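Local coordinates for dihydrodipicolinate synthase (Rhodopseudomonas palustris, PDB 3DZ1), which probably catalyses the formation of 4-hydroxy-tetrahydrodipicolinate, a step of lysine biosynthesis, at residues 81-86 against 93-98; 104-109 against 133-138; 119-124 against 155-160. One frame throughout, in Å; residues are numbered along the deposited sequence.

Contact 1 comes first along the chain. It closes the short loop between strand 78-82 and helix 88-101, laying the helix back on its own strand. The chain then enters strand 105-108, and contact 2 opens. It closes after helix 117-131, where strand 137-141 pairs beside strand 105-108. Contacts 1 and 2 are thus in series. They also meet in the sheet, since strands 78-82 and 105-108 are neighbours there. Contact 3 crosses contact 2: residues 119-124 lie within the loop that contact 2 closes, and residues 155-160 lie beyond it. Contact 3 joins helices 117-131 and 152-161 outside the barrel wall, with Trp137 packed against both.

Contact 1: residues 81-86 against 93-98; sequences VGVSAP and RLARLS
Val83 lays its CG1 methyl against the backbone of Ala95, 3.9 Å from Ala95 CA, and the same methyl packs against Leu94 CG at 4.1 Å. Leu94 crosses to the strand with one branch, and its CD2 rests 3.7 Å from Gly82 O. Its CG stands anti to the backbone N (chi1 -173°), which turns the branched end toward residues 81-83. One helix turn on, Val81 meets Ser98 with both methyls. CG1 and CG2 of Val81 lie 3.5 and 3.6 Å from Ser98 OG, a purely van der Waals contact. The hydroxyl is used within the helix instead. Ser98 OG donates to Leu94 O at 2.6 Å, while Ser98 N reaches that oxygen from the opposite face of its carbonyl plane. The side-chain polar atom is therefore satisfied although it faces apolar methyls. With an alanine at Ser98, Leu94 O would probably keep just the backbone donor of the two, and the Val81 methyls would lose part of their packing surface. Val83 and Ala95 both also touch Val106 of the next strand. This is the strand-to-helix packing of a beta-alpha-beta unit in a TIM barrel.

Contact 2: residues 104-109 against 133-138; sequences AGVMIA and DDVPWV
Val106 N donates to Pro136 O at 3.0 Å, the first of three backbone bonds that join neighbouring parallel strands of the TIM barrel. Val106 O then accepts from Val138 N at 2.7 Å, and Ile108 N gives a nearly straight bond (174° at the hydrogen) to Val138 O. Val106 is matched with Trp137, and Met107 with Val138. Strand 105-108, helix 117-131 and strand 137-141 form a beta-alpha-beta unit. The packing is tight along these strands, and every touching residue is buried. Gly105 brings its CA to 3.2 Å from Pro136 O.

Side chains alternate across the wall. Val106 and Trp137 point to the helix side, where Val106 also touches Ala95 and Trp137 touches Thr128. With CG1 of Val106 anti to the carbonyl carbon (chi1 -55°), CG2 falls between the backbone N and the carbonyl carbon. There it meets both Trp137 CB and Val135 CG1, each at 3.9 Å. On the other face, Val138 CB meets the CG of Met107, a selenomethionine, at 4.0 Å, and both residues touch Lys169. The side chain of Met107 is about 4 Å from that of Met217, a predicted pyruvate-binding residue, so this face probably borders the active site.

The packing gives out before Val135. Asp133 and Asp134 are exposed in the preceding turn and do not touch residues 104-109. Asp134 OD1 instead forms a salt bridge with Arg96 NH1 of helix 88-101. Val135 and Pro136 lead from this open side into the core, and the Pro136 ring lies beside Ala104 O.

Ile108 crosses Trp137 at about a right angle and sets its CD1 methyl 3.6 Å above the indole plane, offset toward the rim and nearest CE3.

Contact 3: residues 119-124 against 155-160; sequences QITTYF and IRQIVM
Ile158 carries most of the contact on its helix, meeting Ile120, Thr121 and Phe124. At its CB the side chain divides. The CG2 branch is anti to the backbone N and lies 4.0 Å from Phe124 CB, with Phe124 CG just beyond. The CG1 branch is anti to the carbonyl carbon (chi1 -66°) and passes Thr121 CG2 at 4.2 Å. Its chain continues extended to CD1, the tip. That methyl touches Phe124 CD2 at 3.7 Å and Ile120 CG2 at 3.8 Å. One methyl thus bridges residues a helical turn apart.

A second, more exposed contact lies beside it. Gln157 reaches out from the exposed side. The Gln157 side chain crosses that of Thr121 at about a right angle. The nearest pair is Gln157 OE1 and Thr121 CG2, 3.4 Å apart, so the amide oxygen meets a methyl and not the hydroxyl. Thr121 OG1 is hydrogen-bonded to Asp117 O in its own helix.

The axes of these short segments run in nearly the same direction, 22° apart and 9.6 Å at closest approach. Such near-parallel helices are expected on the outside of a TIM barrel. Beneath them lies strand 137-141: Ile158 and Phe124 both touch Leu139 and Trp137, and the rings of Phe124 and Trp137 meet with planes at about 15°.

Contact 1: residues 81-86 against 93-98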
ATOM      1  N   VAL A  81     -12.360  -1.147 -25.973  1.00  9.17           N
ATOM      2  CA  VAL A  81     -13.044  -0.485 -24.872  1.00  8.19           C
ATOM      3  C   VAL A  81     -12.557  -1.021 -23.530  1.00  6.93           C
ATOM      4  O   VAL A  81     -12.526  -2.232 -23.307  1.00  5.48           O
ATOM      5  CB  VAL A  81     -14.572  -0.682 -24.970  1.00 10.14           C
ATOM      6  CG1 VAL A  81     -15.271   0.086 -23.846  1.00  8.35           C
ATOM      7  CG2 VAL A  81     -15.070  -0.214 -26.336  1.00 11.18           C
ATOM      8  N   GLY A  82     -12.149  -0.114 -22.649  1.00  8.17           N
ATOM      9  CA  GLY A  82     -11.695  -0.533 -21.335  1.00  8.11           C
ATOM     10  C   GLY A  82     -12.929  -0.954 -20.562  1.00 10.54           C
ATOM     11  O   GLY A  82     -13.897  -0.200 -20.500  1.00 10.29           O
ATOM     12  N   VAL A  83     -12.916  -2.157 -19.994  1.00 10.90           N
ATOM     13  CA  VAL A  83     -14.070  -2.630 -19.236  1.00 10.96           C
ATOM     14  C   VAL A  83     -13.741  -2.953 -17.784  1.00 10.74           C
ATOM     15  O   VAL A  83     -14.566  -3.520 -17.077  1.00 11.94           O
ATOM     16  CB  VAL A  83     -14.712  -3.882 -19.887  1.00 11.49           C
ATOM     17  CG1 VAL A  83     -15.201  -3.546 -21.284  1.00 11.35           C
ATOM     18  CG2 VAL A  83     -13.715  -5.022 -19.931  1.00 10.40           C
ATOM     19  N   SER A  84     -12.539  -2.593 -17.343  1.00 10.05           N
ATOM     20  CA  SER A  84     -12.138  -2.837 -15.961  1.00 12.11           C
ATOM     21  C   SER A  84     -13.225  -2.256 -15.059  1.00 12.98           C
ATOM     22  O   SER A  84     -13.686  -1.136 -15.277  1.00 12.87           O
ATOM     23  CB  SER A  84     -10.794  -2.169 -15.669  1.00 12.72           C
ATOM     24  OG  SER A  84      -9.789  -2.663 -16.541  1.00 15.18           O
ATOM     25  N   ALA A  85     -13.640  -3.015 -14.052  1.00 14.33           N
ATOM     26  CA  ALA A  85     -14.694  -2.553 -13.158  1.00 14.88           C
ATOM     27  C   ALA A  85     -14.594  -3.214 -11.791  1.00 16.74           C
ATOM     28  O   ALA A  85     -13.885  -4.203 -11.624  1.00 15.49           O
ATOM     29  CB  ALA A  85     -16.053  -2.844 -13.780  1.00 14.87           C
ATOM     30  N   PRO A  86     -15.293  -2.658 -10.786  1.00 17.80           N
ATOM     31  CA  PRO A  86     -15.271  -3.215  -9.431  1.00 18.38           C
ATOM     32  C   PRO A  86     -15.948  -4.577  -9.361  1.00 17.35           C
ATOM     33  O   PRO A  86     -15.649  -5.383  -8.482  1.00 18.34           O
ATOM     34  CB  PRO A  86     -16.017  -2.160  -8.615  1.00 18.62           C
ATOM     35  CG  PRO A  86     -15.704  -0.895  -9.345  1.00 19.92           C
ATOM     36  CD  PRO A  86     -15.899  -1.316 -10.779  1.00 18.88           C
ATOM     37  N   ARG A  93     -21.763  -6.234 -18.863  1.00 16.25           N
ATOM     38  CA  ARG A  93     -22.674  -5.334 -19.556  1.00 15.59           C
ATOM     39  C   ARG A  93     -21.938  -4.471 -20.579  1.00 14.91           C
ATOM     40  O   ARG A  93     -22.285  -4.464 -21.760  1.00 13.68           O
ATOM     41  CB  ARG A  93     -23.404  -4.440 -18.549  1.00 18.82           C
ATOM     42  CG  ARG A  93     -24.311  -3.395 -19.186  1.00 22.69           C
ATOM     43  CD  ARG A  93     -24.972  -2.531 -18.125  1.00 25.60           C
ATOM     44  NE  ARG A  93     -25.950  -3.273 -17.327  1.00 31.05           N
ATOM     45  CZ  ARG A  93     -27.160  -3.620 -17.758  1.00 32.89           C
ATOM     46  NH1 ARG A  93     -27.550  -3.290 -18.987  1.00 32.50           N
ATOM     47  NH2 ARG A  93     -27.982  -4.293 -16.962  1.00 32.49           N
ATOM     48  N   LEU A  94     -20.913  -3.758 -20.128  1.00 13.03           N
ATOM     49  CA  LEU A  94     -20.156  -2.881 -21.018  1.00 13.88           C
ATOM     50  C   LEU A  94     -19.409  -3.632 -22.112  1.00 12.65           C
ATOM     51  O   LEU A  94     -19.290  -3.142 -23.237  1.00 12.11           O
ATOM     52  CB  LEU A  94     -19.170  -2.027 -20.210  1.00 14.79           C
ATOM     53  CG  LEU A  94     -18.409  -0.944 -20.981  1.00 16.27           C
ATOM     54  CD1 LEU A  94     -19.398  -0.019 -21.686  1.00 16.78           C
ATOM     55  CD2 LEU A  94     -17.529  -0.154 -20.024  1.00 16.16           C
ATOM     56  N   ALA A  95     -18.904  -4.817 -21.791  1.00 12.59           N
ATOM     57  CA  ALA A  95     -18.167  -5.606 -22.776  1.00 12.75           C
ATOM     58  C   ALA A  95     -19.071  -6.068 -23.919  1.00 14.89           C
ATOM     59  O   ALA A  95     -18.751  -5.871 -25.090  1.00 14.31           O
ATOM     60  CB  ALA A  95     -17.519  -6.804 -22.107  1.00 13.36           C
ATOM     61  N   ARG A  96     -20.202  -6.677 -23.572  1.00 15.90           N
ATOM     62  CA  ARG A  96     -21.141  -7.172 -24.577  1.00 17.14           C
ATOM     63  C   ARG A  96     -21.727  -6.036 -25.407  1.00 16.25           C
ATOM     64  O   ARG A  96     -21.900  -6.164 -26.620  1.00 16.11           O
ATOM     65  CB  ARG A  96     -22.275  -7.950 -23.908  1.00 20.99           C
ATOM     66  CG  ARG A  96     -21.840  -9.239 -23.229  1.00 25.28           C
ATOM     67  CD  ARG A  96     -21.190 -10.196 -24.210  1.00 29.93           C
ATOM     68  NE  ARG A  96     -21.133 -11.557 -23.683  1.00 33.88           N
ATOM     69  CZ  ARG A  96     -20.435 -12.546 -24.234  1.00 34.14           C
ATOM     70  NH1 ARG A  96     -19.723 -12.332 -25.333  1.00 33.47           N
ATOM     71  NH2 ARG A  96     -20.451 -13.756 -23.687  1.00 35.77           N
ATOM     72  N   LEU A  97     -22.032  -4.925 -24.744  1.00 16.17           N
ATOM     73  CA  LEU A  97     -22.589  -3.759 -25.419  1.00 16.86           C
ATOM     74  C   LEU A  97     -21.595  -3.231 -26.444  1.00 16.48           C
ATOM     75  O   LEU A  97     -21.957  -2.917 -27.587  1.00 15.35           O
ATOM     76  CB  LEU A  97     -22.898  -2.663 -24.397  1.00 18.15           C
ATOM     77  CG  LEU A  97     -23.478  -1.355 -24.943  1.00 21.19           C
ATOM     78  CD1 LEU A  97     -24.375  -0.733 -23.896  1.00 23.87           C
ATOM     79  CD2 LEU A  97     -22.361  -0.402 -25.346  1.00 23.09           C
ATOM     80  N   SER A  98     -20.340  -3.136 -26.023  1.00 13.98           N
ATOM     81  CA  SER A  98     -19.276  -2.642 -26.885  1.00 14.02           C
ATOM     82  C   SER A  98     -19.075  -3.553 -28.087  1.00 12.96           C
ATOM     83  O   SER A  98     -18.921  -3.079 -29.211  1.00 13.96           O
ATOM     84  CB  SER A  98     -17.973  -2.527 -26.095  1.00 12.74           C
ATOM     85  OG  SER A  98     -18.121  -1.627 -25.013  1.00 13.02           O
TER

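Contact 2: residues 104-109 against 133-138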
ATOM      1  N   ALA A 104     -13.565  -3.900 -31.402  1.00  9.61           N
ATOM      2  CA  ALA A 104     -12.652  -4.957 -31.811  1.00  9.64           C
ATOM      3  C   ALA A 104     -12.361  -5.867 -30.616  1.00  9.41           C
ATOM      4  O   ALA A 104     -12.056  -7.050 -30.777  1.00 10.36           O
ATOM      5  CB  ALA A 104     -11.363  -4.355 -32.334  1.00  9.44           C
ATOM      6  N   GLY A 105     -12.470  -5.304 -29.417  1.00  9.96           N
ATOM      7  CA  GLY A 105     -12.216  -6.066 -28.207  1.00  9.30           C
ATOM      8  C   GLY A 105     -12.252  -5.169 -26.986  1.00  9.86           C
ATOM      9  O   GLY A 105     -12.542  -3.977 -27.098  1.00 10.79           O
ATOM     10  N   VAL A 106     -11.951  -5.732 -25.820  1.00  8.98           N
ATOM     11  CA  VAL A 106     -11.967  -4.965 -24.580  1.00  9.47           C
ATOM     12  C   VAL A 106     -10.665  -5.102 -23.794  1.00  9.12           C
ATOM     13  O   VAL A 106      -9.884  -6.025 -24.025  1.00  7.42           O
ATOM     14  CB  VAL A 106     -13.149  -5.402 -23.679  1.00  8.27           C
ATOM     15  CG1 VAL A 106     -14.458  -5.290 -24.449  1.00  7.93           C
ATOM     16  CG2 VAL A 106     -12.939  -6.832 -23.191  1.00  9.41           C
HETATM   17  N   MSE A 107     -10.433  -4.179 -22.866  1.00  9.72           N
HETATM   18  CA  MSE A 107      -9.224  -4.217 -22.050  1.00 10.47           C
HETATM   19  C   MSE A 107      -9.590  -4.475 -20.595  1.00  9.79           C
HETATM   20  O   MSE A 107     -10.567  -3.923 -20.082  1.00  9.12           O
HETATM   21  CB  MSE A 107      -8.450  -2.899 -22.173  1.00 13.13           C
HETATM   22  CG  MSE A 107      -7.119  -2.896 -21.419  1.00 17.53           C
HETATM   23 SE   MSE A 107      -6.026  -1.304 -21.739  1.00 26.78          SE
HETATM   24  CE  MSE A 107      -7.017  -0.033 -20.676  1.00 20.23           C
ATOM     25  N   ILE A 108      -8.810  -5.324 -19.934  1.00  9.67           N
ATOM     26  CA  ILE A 108      -9.071  -5.649 -18.539  1.00  8.77           C
ATOM     27  C   ILE A 108      -7.827  -5.502 -17.678  1.00  9.71           C
ATOM     28  O   ILE A 108      -6.781  -6.101 -17.958  1.00  8.34           O
ATOM     29  CB  ILE A 108      -9.596  -7.099 -18.377  1.00  8.48           C
ATOM     30  CG1 ILE A 108     -10.798  -7.330 -19.294  1.00  8.96           C
ATOM     31  CG2 ILE A 108     -10.017  -7.340 -16.927  1.00  8.08           C
ATOM     32  CD1 ILE A 108     -11.283  -8.777 -19.306  1.00  8.44           C
ATOM     33  N   ALA A 109      -7.951  -4.689 -16.636  1.00 10.21           N
ATOM     34  CA  ALA A 109      -6.867  -4.465 -15.692  1.00 11.05           C
ATOM     35  C   ALA A 109      -7.286  -5.174 -14.413  1.00 12.69           C
ATOM     36  O   ALA A 109      -8.476  -5.332 -14.147  1.00 13.05           O
ATOM     37  CB  ALA A 109      -6.684  -2.974 -15.433  1.00 11.17           C
ATOM     38  N   ASP A 133     -15.942 -16.119 -23.324  1.00 22.49           N
ATOM     39  CA  ASP A 133     -14.685 -16.552 -23.939  1.00 26.59           C
ATOM     40  C   ASP A 133     -14.561 -16.178 -25.414  1.00 26.72           C
ATOM     41  O   ASP A 133     -13.513 -16.376 -26.027  1.00 28.58           O
ATOM     42  CB  ASP A 133     -14.516 -18.065 -23.787  1.00 30.31           C
ATOM     43  CG  ASP A 133     -14.505 -18.507 -22.341  1.00 33.79           C
ATOM     44  OD1 ASP A 133     -13.760 -17.908 -21.539  1.00 35.36           O
ATOM     45  OD2 ASP A 133     -15.238 -19.461 -22.006  1.00 38.81           O
ATOM     46  N   ASP A 134     -15.631 -15.632 -25.978  1.00 26.95           N
ATOM     47  CA  ASP A 134     -15.641 -15.243 -27.381  1.00 25.94           C
ATOM     48  C   ASP A 134     -15.183 -13.802 -27.590  1.00 23.26           C
ATOM     49  O   ASP A 134     -14.989 -13.362 -28.722  1.00 24.81           O
ATOM     50  CB  ASP A 134     -17.052 -15.417 -27.953  1.00 29.53           C
ATOM     51  CG  ASP A 134     -18.093 -14.602 -27.199  1.00 31.99           C
ATOM     52  OD1 ASP A 134     -18.240 -14.804 -25.975  1.00 34.38           O
ATOM     53  OD2 ASP A 134     -18.766 -13.762 -27.832  1.00 33.82           O
ATOM     54  N   VAL A 135     -15.010 -13.072 -26.496  1.00 18.70           N
ATOM     55  CA  VAL A 135     -14.604 -11.677 -26.570  1.00 14.71           C
ATOM     56  C   VAL A 135     -13.089 -11.479 -26.520  1.00 12.97           C
ATOM     57  O   VAL A 135     -12.441 -11.816 -25.527  1.00  9.64           O
ATOM     58  CB  VAL A 135     -15.251 -10.866 -25.423  1.00 15.62           C
ATOM     59  CG1 VAL A 135     -14.841  -9.400 -25.512  1.00 13.28           C
ATOM     60  CG2 VAL A 135     -16.768 -11.004 -25.490  1.00 16.63           C
ATOM     61  N   PRO A 136     -12.502 -10.937 -27.603  1.00 10.77           N
ATOM     62  CA  PRO A 136     -11.055 -10.701 -27.646  1.00 10.06           C
ATOM     63  C   PRO A 136     -10.734  -9.666 -26.579  1.00  9.46           C
ATOM     64  O   PRO A 136     -11.449  -8.672 -26.451  1.00  6.79           O
ATOM     65  CB  PRO A 136     -10.833 -10.142 -29.052  1.00 10.64           C
ATOM     66  CG  PRO A 136     -11.980 -10.693 -29.843  1.00 10.59           C
ATOM     67  CD  PRO A 136     -13.130 -10.551 -28.877  1.00 12.17           C
ATOM     68  N   TRP A 137      -9.679  -9.877 -25.802  1.00  8.99           N
ATOM     69  CA  TRP A 137      -9.363  -8.891 -24.785  1.00  8.23           C
ATOM     70  C   TRP A 137      -7.886  -8.591 -24.627  1.00  8.33           C
ATOM     71  O   TRP A 137      -7.021  -9.335 -25.101  1.00  8.78           O
ATOM     72  CB  TRP A 137      -9.977  -9.280 -23.435  1.00 10.74           C
ATOM     73  CG  TRP A 137      -9.473 -10.561 -22.844  1.00 14.10           C
ATOM     74  CD1 TRP A 137      -9.773 -11.831 -23.248  1.00 14.37           C
ATOM     75  CD2 TRP A 137      -8.600 -10.691 -21.718  1.00 14.38           C
ATOM     76  NE1 TRP A 137      -9.141 -12.746 -22.438  1.00 13.71           N
ATOM     77  CE2 TRP A 137      -8.414 -12.072 -21.490  1.00 15.64           C
ATOM     78  CE3 TRP A 137      -7.956  -9.773 -20.877  1.00 14.88           C
ATOM     79  CZ2 TRP A 137      -7.610 -12.558 -20.454  1.00 16.32           C
ATOM     80  CZ3 TRP A 137      -7.157 -10.256 -19.846  1.00 15.07           C
ATOM     81  CH2 TRP A 137      -6.992 -11.638 -19.644  1.00 17.30           C
ATOM     82  N   VAL A 138      -7.622  -7.476 -23.957  1.00  7.44           N
ATOM     83  CA  VAL A 138      -6.276  -6.981 -23.716  1.00  7.79           C
ATOM     84  C   VAL A 138      -5.945  -6.975 -22.230  1.00  6.98           C
ATOM     85  O   VAL A 138      -6.698  -6.433 -21.420  1.00  9.07           O
ATOM     86  CB  VAL A 138      -6.141  -5.538 -24.246  1.00  8.74           C
ATOM     87  CG1 VAL A 138      -4.724  -5.025 -24.034  1.00  8.27           C
ATOM     88  CG2 VAL A 138      -6.540  -5.491 -25.710  1.00  6.69           C
TER

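Contact 3: residues 119-124 against 155-160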
ATOM      1  N   GLN A 119      -4.038 -15.478  -6.961  1.00 11.14           N
ATOM      2  CA  GLN A 119      -5.152 -14.536  -7.023  1.00 11.73           C
ATOM      3  C   GLN A 119      -5.240 -13.879  -8.396  1.00  9.66           C
ATOM      4  O   GLN A 119      -6.331 -13.623  -8.900  1.00 10.20           O
ATOM      5  CB  GLN A 119      -4.994 -13.449  -5.961  1.00 12.00           C
ATOM      6  CG  GLN A 119      -5.039 -13.957  -4.536  1.00 15.27           C
ATOM      7  CD  GLN A 119      -4.725 -12.869  -3.529  1.00 19.40           C
ATOM      8  OE1 GLN A 119      -3.787 -12.094  -3.713  1.00 18.80           O
ATOM      9  NE2 GLN A 119      -5.502 -12.814  -2.448  1.00 22.90           N
ATOM     10  N   ILE A 120      -4.088 -13.592  -8.989  1.00  7.14           N
ATOM     11  CA  ILE A 120      -4.053 -12.958 -10.304  1.00  8.43           C
ATOM     12  C   ILE A 120      -4.627 -13.855 -11.396  1.00  7.47           C
ATOM     13  O   ILE A 120      -5.523 -13.444 -12.133  1.00  6.93           O
ATOM     14  CB  ILE A 120      -2.607 -12.539 -10.682  1.00  8.82           C
ATOM     15  CG1 ILE A 120      -2.119 -11.466  -9.707  1.00  8.21           C
ATOM     16  CG2 ILE A 120      -2.563 -11.986 -12.112  1.00 10.18           C
ATOM     17  CD1 ILE A 120      -0.654 -11.117  -9.848  1.00  9.26           C
ATOM     18  N   THR A 121      -4.135 -15.086 -11.503  1.00  9.11           N
ATOM     19  CA  THR A 121      -4.640 -15.978 -12.540  1.00  9.83           C
ATOM     20  C   THR A 121      -6.112 -16.305 -12.322  1.00 11.53           C
ATOM     21  O   THR A 121      -6.880 -16.406 -13.280  1.00 11.42           O
ATOM     22  CB  THR A 121      -3.816 -17.282 -12.627  1.00 10.72           C
ATOM     23  OG1 THR A 121      -3.758 -17.910 -11.343  1.00 11.42           O
ATOM     24  CG2 THR A 121      -2.407 -16.978 -13.103  1.00  9.76           C
ATOM     25  N   THR A 122      -6.518 -16.457 -11.066  1.00 11.84           N
ATOM     26  CA  THR A 122      -7.912 -16.753 -10.781  1.00 12.32           C
ATOM     27  C   THR A 122      -8.817 -15.603 -11.206  1.00 12.69           C
ATOM     28  O   THR A 122      -9.870 -15.826 -11.804  1.00 11.56           O
ATOM     29  CB  THR A 122      -8.133 -17.039  -9.284  1.00 14.09           C
ATOM     30  OG1 THR A 122      -7.573 -18.315  -8.967  1.00 15.02           O
ATOM     31  CG2 THR A 122      -9.628 -17.040  -8.942  1.00 14.16           C
ATOM     32  N   TYR A 123      -8.410 -14.375 -10.900  1.00 11.67           N
ATOM     33  CA  TYR A 123      -9.218 -13.218 -11.257  1.00 11.77           C
ATOM     34  C   TYR A 123      -9.532 -13.178 -12.747  1.00 12.17           C
ATOM     35  O   TYR A 123     -10.683 -12.995 -13.150  1.00 11.74           O
ATOM     36  CB  TYR A 123      -8.518 -11.913 -10.881  1.00 14.65           C
ATOM     37  CG  TYR A 123      -9.318 -10.712 -11.319  1.00 17.39           C
ATOM     38  CD1 TYR A 123     -10.451 -10.316 -10.612  1.00 20.19           C
ATOM     39  CD2 TYR A 123      -9.004 -10.033 -12.498  1.00 18.22           C
ATOM     40  CE1 TYR A 123     -11.260  -9.278 -11.069  1.00 20.66           C
ATOM     41  CE2 TYR A 123      -9.810  -8.993 -12.965  1.00 18.86           C
ATOM     42  CZ  TYR A 123     -10.936  -8.623 -12.247  1.00 20.85           C
ATOM     43  OH  TYR A 123     -11.751  -7.614 -12.709  1.00 14.86           O
ATOM     44  N   PHE A 124      -8.506 -13.342 -13.569  1.00 11.55           N
ATOM     45  CA  PHE A 124      -8.715 -13.288 -15.002  1.00 13.29           C
ATOM     46  C   PHE A 124      -9.548 -14.430 -15.562  1.00 13.18           C
ATOM     47  O   PHE A 124     -10.235 -14.252 -16.564  1.00 13.39           O
ATOM     48  CB  PHE A 124      -7.370 -13.132 -15.710  1.00 13.82           C
ATOM     49  CG  PHE A 124      -6.808 -11.745 -15.572  1.00 14.10           C
ATOM     50  CD1 PHE A 124      -7.448 -10.668 -16.179  1.00 14.71           C
ATOM     51  CD2 PHE A 124      -5.709 -11.496 -14.758  1.00 13.74           C
ATOM     52  CE1 PHE A 124      -7.010  -9.365 -15.973  1.00 14.52           C
ATOM     53  CE2 PHE A 124      -5.262 -10.197 -14.544  1.00 13.94           C
ATOM     54  CZ  PHE A 124      -5.916  -9.130 -15.153  1.00 12.51           C
ATOM     55  N   ILE A 155       1.974 -13.852 -16.731  1.00  8.73           N
ATOM     56  CA  ILE A 155       1.338 -13.336 -17.930  1.00  9.32           C
ATOM     57  C   ILE A 155       1.103 -14.494 -18.893  1.00  7.48           C
ATOM     58  O   ILE A 155       0.014 -14.632 -19.449  1.00  9.15           O
ATOM     59  CB  ILE A 155       2.216 -12.267 -18.610  1.00  8.51           C
ATOM     60  CG1 ILE A 155       2.244 -11.004 -17.743  1.00  9.78           C
ATOM     61  CG2 ILE A 155       1.682 -11.957 -20.016  1.00  7.35           C
ATOM     62  CD1 ILE A 155       3.218  -9.945 -18.214  1.00  9.65           C
ATOM     63  N   ARG A 156       2.124 -15.330 -19.078  1.00  7.71           N
ATOM     64  CA  ARG A 156       2.009 -16.476 -19.975  1.00  8.74           C
ATOM     65  C   ARG A 156       0.845 -17.379 -19.578  1.00  9.76           C
ATOM     66  O   ARG A 156       0.087 -17.846 -20.434  1.00  8.82           O
ATOM     67  CB  ARG A 156       3.308 -17.287 -19.982  1.00  9.81           C
ATOM     68  CG  ARG A 156       3.216 -18.578 -20.794  1.00 10.27           C
ATOM     69  CD  ARG A 156       4.549 -19.307 -20.842  1.00 11.82           C
ATOM     70  NE  ARG A 156       4.993 -19.719 -19.516  1.00 12.07           N
ATOM     71  CZ  ARG A 156       6.172 -20.279 -19.263  1.00 14.07           C
ATOM     72  NH1 ARG A 156       7.032 -20.495 -20.248  1.00 11.41           N
ATOM     73  NH2 ARG A 156       6.490 -20.618 -18.021  1.00 12.75           N
ATOM     74  N   GLN A 157       0.709 -17.625 -18.279  1.00  9.96           N
ATOM     75  CA  GLN A 157      -0.371 -18.463 -17.772  1.00 10.97           C
ATOM     76  C   GLN A 157      -1.736 -17.839 -18.049  1.00  9.35           C
ATOM     77  O   GLN A 157      -2.661 -18.523 -18.490  1.00  9.84           O
ATOM     78  CB  GLN A 157      -0.189 -18.689 -16.269  1.00 12.98           C
ATOM     79  CG  GLN A 157      -1.317 -19.461 -15.606  1.00 20.30           C
ATOM     80  CD  GLN A 157      -0.882 -20.085 -14.293  1.00 24.20           C
ATOM     81  OE1 GLN A 157      -0.110 -19.490 -13.537  1.00 28.42           O
ATOM     82  NE2 GLN A 157      -1.379 -21.283 -14.012  1.00 26.65           N
ATOM     83  N   ILE A 158      -1.861 -16.542 -17.784  1.00  9.09           N
ATOM     84  CA  ILE A 158      -3.116 -15.830 -18.016  1.00  9.38           C
ATOM     85  C   ILE A 158      -3.540 -15.976 -19.472  1.00  8.32           C
ATOM     86  O   ILE A 158      -4.704 -16.257 -19.769  1.00  8.21           O
ATOM     87  CB  ILE A 158      -2.972 -14.322 -17.711  1.00  9.11           C
ATOM     88  CG1 ILE A 158      -2.722 -14.114 -16.221  1.00 10.51           C
ATOM     89  CG2 ILE A 158      -4.223 -13.573 -18.163  1.00  9.17           C
ATOM     90  CD1 ILE A 158      -2.367 -12.686 -15.855  1.00 10.95           C
ATOM     91  N   VAL A 159      -2.589 -15.777 -20.376  1.00  9.56           N
ATOM     92  CA  VAL A 159      -2.866 -15.873 -21.805  1.00  8.79           C
ATOM     93  C   VAL A 159      -3.236 -17.292 -22.230  1.00  9.16           C
ATOM     94  O   VAL A 159      -4.256 -17.505 -22.892  1.00  9.75           O
ATOM     95  CB  VAL A 159      -1.650 -15.410 -22.632  1.00  7.70           C
ATOM     96  CG1 VAL A 159      -1.900 -15.666 -24.111  1.00  8.78           C
ATOM     97  CG2 VAL A 159      -1.392 -13.922 -22.396  1.00  9.27           C
HETATM   98  N   MSE A 160      -2.413 -18.263 -21.847  1.00 10.55           N
HETATM   99  CA  MSE A 160      -2.672 -19.648 -22.219  1.00 13.50           C
HETATM  100  C   MSE A 160      -3.908 -20.248 -21.540  1.00 14.45           C
HETATM  101  O   MSE A 160      -4.488 -21.214 -22.041  1.00 13.97           O
HETATM  102  CB  MSE A 160      -1.435 -20.506 -21.937  1.00 15.86           C
HETATM  103  CG  MSE A 160      -0.205 -20.085 -22.739  1.00 16.46           C
HETATM  104 SE   MSE A 160      -0.481 -20.044 -24.668  1.00 22.33          SE
HETATM  105  CE  MSE A 160      -0.054 -21.896 -25.061  1.00 20.03           C
TER